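PDB 5OCR: kappa-carrageenase from Zobellia galactanivorans, which probably hydrolyses kappa-carrageenan, this chain being the glycoside hydrolase family 16 module of a longer natural protein. Local coordinates for residues M72-N77 with I256-D261. Sequence-based numbering, arbitrary orientation.
Sequences MRHNAN and INPETD
His74 carries its side of this contact alone, one imidazole reaching from the end of strand 67-74 to Pro258 and Glu259 while the nearest CA atoms, those of His74 and Pro258, stay 9.2 Å apart. The ring gets there because CG lies anti to the backbone N (chi1 179°), which carries the imidazole across to the loop between strand 252-255 and helix 262-267. Its NE2 comes within 3.7 Å of Pro258 CG, a van der Waals contact made obliquely to the ring. The Glu259 carboxylate arrives at the ring edge, near its plane, with OE2 3.6 Å from His74 CE1; the two planes are turned 44° apart. No hydrogen bond joins the segments: His74 NE2 pairs with Asn78 OD1, and Asn78 also donates through ND2 to Asn257 OD1, so one asparagine bridges both sides. On the loop side, Asn257 OD1 accepts from Glu259 N (2.8 Å) in an Asx turn, and Asn257 O takes both Thr260 N and Thr260 OG1, the hydroxyl at 2.7 Å on a lone pair. Phe86 meets the imidazole and also touches Pro258, tying this packing to strand 86-97 at the margin of the jellyroll. Replacing His74 by an alanine would probably open a gap beside Pro258 and leave Asn78 OD1 without its ring partner. With Glu259 OE2 still 4.1 Å from His74 NE2, the nearby carboxylate could favour a protonated imidazole electrostatically, an effect that the long, weak ion pair of Glu259 OE1 with Arg265 would probably temper, but the contact itself rests on packing and the shared asparagine.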
loop_
_atom_site.group_PDB
_atom_site.type_symbol
_atom_site.label_atom_id
_atom_site.label_comp_id
_atom_site.label_asym_id
_atom_site.label_seq_id
_atom_site.Cartn_x
_atom_site.Cartn_y
_atom_site.Cartn_z
ATOM N N MET A 72 -9.963 -9.835 -1.191
ATOM C CA MET A 72 -9.152 -11.003 -0.748
ATOM C C MET A 72 -10.047 -12.240 -0.755
ATOM O O MET A 72 -11.091 -12.230 -0.121
ATOM C CB MET A 72 -8.655 -10.733 0.684
ATOM C CG MET A 72 -7.749 -11.868 1.228
ATOM S SD MET A 72 -6.182 -11.925 0.377
ATOM C CE MET A 72 -5.464 -10.302 0.876
ATOM N N ARG A 73 -9.663 -13.298 -1.492
ATOM C CA ARG A 73 -10.517 -14.504 -1.612
ATOM C C ARG A 73 -9.729 -15.718 -1.157
ATOM O O ARG A 73 -8.486 -15.776 -1.296
ATOM C CB ARG A 73 -10.868 -14.769 -3.087
ATOM C CG ARG A 73 -11.861 -13.709 -3.571
ATOM C CD ARG A 73 -12.414 -14.115 -4.916
ATOM N NE ARG A 73 -13.038 -12.934 -5.541
ATOM C CZ ARG A 73 -14.227 -12.440 -5.225
ATOM N NH1 ARG A 73 -14.977 -13.033 -4.275
ATOM N NH2 ARG A 73 -14.689 -11.355 -5.862
ATOM N N HIS A 74 -10.430 -16.702 -0.615
ATOM C CA HIS A 74 -9.756 -17.934 -0.171
ATOM C C HIS A 74 -9.749 -18.884 -1.344
ATOM O O HIS A 74 -10.791 -19.100 -1.993
ATOM C CB HIS A 74 -10.585 -18.555 0.985
ATOM C CG HIS A 74 -10.027 -19.833 1.530
ATOM N ND1 HIS A 74 -10.842 -20.775 2.080
ATOM C CD2 HIS A 74 -8.732 -20.255 1.740
ATOM C CE1 HIS A 74 -10.058 -21.809 2.530
ATOM N NE2 HIS A 74 -8.800 -21.502 2.326
ATOM N N ASN A 75 -8.603 -19.507 -1.607
ATOM C CA ASN A 75 -8.555 -20.495 -2.713
ATOM C C ASN A 75 -9.604 -21.621 -2.536
ATOM O O ASN A 75 -9.735 -22.191 -1.453
ATOM C CB ASN A 75 -7.186 -21.128 -2.868
ATOM C CG ASN A 75 -6.098 -20.104 -3.168
ATOM O OD1 ASN A 75 -6.376 -18.924 -3.405
ATOM N ND2 ASN A 75 -4.865 -20.560 -3.186
ATOM N N ALA A 76 -10.349 -21.884 -3.603
ATOM C CA ALA A 76 -11.288 -23.025 -3.662
ATOM C C ALA A 76 -10.636 -24.264 -3.041
ATOM O O ALA A 76 -9.458 -24.602 -3.343
ATOM C CB ALA A 76 -11.711 -23.330 -5.104
ATOM N N ASN A 77 -11.368 -24.905 -2.111
ATOM C CA ASN A 77 -10.936 -26.212 -1.510
ATOM C C ASN A 77 -9.711 -26.066 -0.541
ATOM O O ASN A 77 -9.129 -27.058 -0.067
ATOM C CB ASN A 77 -10.622 -27.239 -2.626
ATOM C CG ASN A 77 -11.745 -27.370 -3.653
ATOM O OD1 ASN A 77 -12.914 -27.292 -3.325
ATOM N ND2 ASN A 77 -11.401 -27.606 -4.861
ATOM N N ILE A 256 0.031 -18.919 6.436
ATOM C CA ILE A 256 -0.489 -19.944 7.426
ATOM C C ILE A 256 -1.631 -20.674 6.734
ATOM O O ILE A 256 -2.485 -20.058 6.104
ATOM C CB ILE A 256 -0.963 -19.221 8.723
ATOM C CG1 ILE A 256 0.212 -18.380 9.289
ATOM C CG2 ILE A 256 -1.653 -20.163 9.708
ATOM C CD1 ILE A 256 0.043 -17.933 10.713
ATOM N N ASN A 257 -1.655 -22.001 6.790
ATOM C CA ASN A 257 -2.789 -22.729 6.321
ATOM C C ASN A 257 -3.996 -22.468 7.239
ATOM O O ASN A 257 -3.951 -22.825 8.439
ATOM C CB ASN A 257 -2.433 -24.227 6.297
ATOM C CG ASN A 257 -3.551 -25.100 5.801
ATOM O OD1 ASN A 257 -4.722 -24.724 5.721
ATOM N ND2 ASN A 257 -3.175 -26.360 5.476
ATOM N N PRO A 258 -5.046 -21.797 6.686
ATOM C CA PRO A 258 -6.127 -21.472 7.542
ATOM C C PRO A 258 -6.855 -22.641 8.124
ATOM O O PRO A 258 -7.480 -22.427 9.140
ATOM C CB PRO A 258 -6.949 -20.444 6.721
ATOM C CG PRO A 258 -6.745 -20.879 5.303
ATOM C CD PRO A 258 -5.329 -21.425 5.280
ATOM N N GLU A 259 -6.657 -23.905 7.637
ATOM C CA GLU A 259 -7.161 -25.129 8.338
ATOM C C GLU A 259 -6.249 -25.758 9.434
ATOM O O GLU A 259 -6.567 -26.787 10.057
ATOM C CB GLU A 259 -7.599 -26.215 7.350
ATOM C CG GLU A 259 -8.188 -25.719 6.028
ATOM C CD GLU A 259 -9.525 -24.978 6.117
ATOM O OE1 GLU A 259 -10.215 -25.105 7.150
ATOM O OE2 GLU A 259 -9.916 -24.281 5.128
ATOM N N THR A 260 -5.108 -25.144 9.669
ATOM C CA THR A 260 -4.205 -25.582 10.730
ATOM C C THR A 260 -4.124 -24.640 11.901
ATOM O O THR A 260 -3.318 -24.900 12.796
ATOM C CB THR A 260 -2.740 -25.655 10.240
ATOM O OG1 THR A 260 -2.251 -24.299 9.872
ATOM C CG2 THR A 260 -2.662 -26.647 9.137
ATOM N N ASP A 261 -4.874 -23.543 11.883
ATOM C CA ASP A 261 -4.760 -22.532 12.955
ATOM C C ASP A 261 -6.140 -22.044 13.366
ATOM O O ASP A 261 -6.914 -21.633 12.497
ATOM C CB ASP A 261 -3.825 -21.403 12.467
ATOM C CG ASP A 261 -3.857 -20.189 13.352
ATOM O OD1 ASP A 261 -3.003 -20.132 14.262
ATOM O OD2 ASP A 261 -4.722 -19.308 13.204
#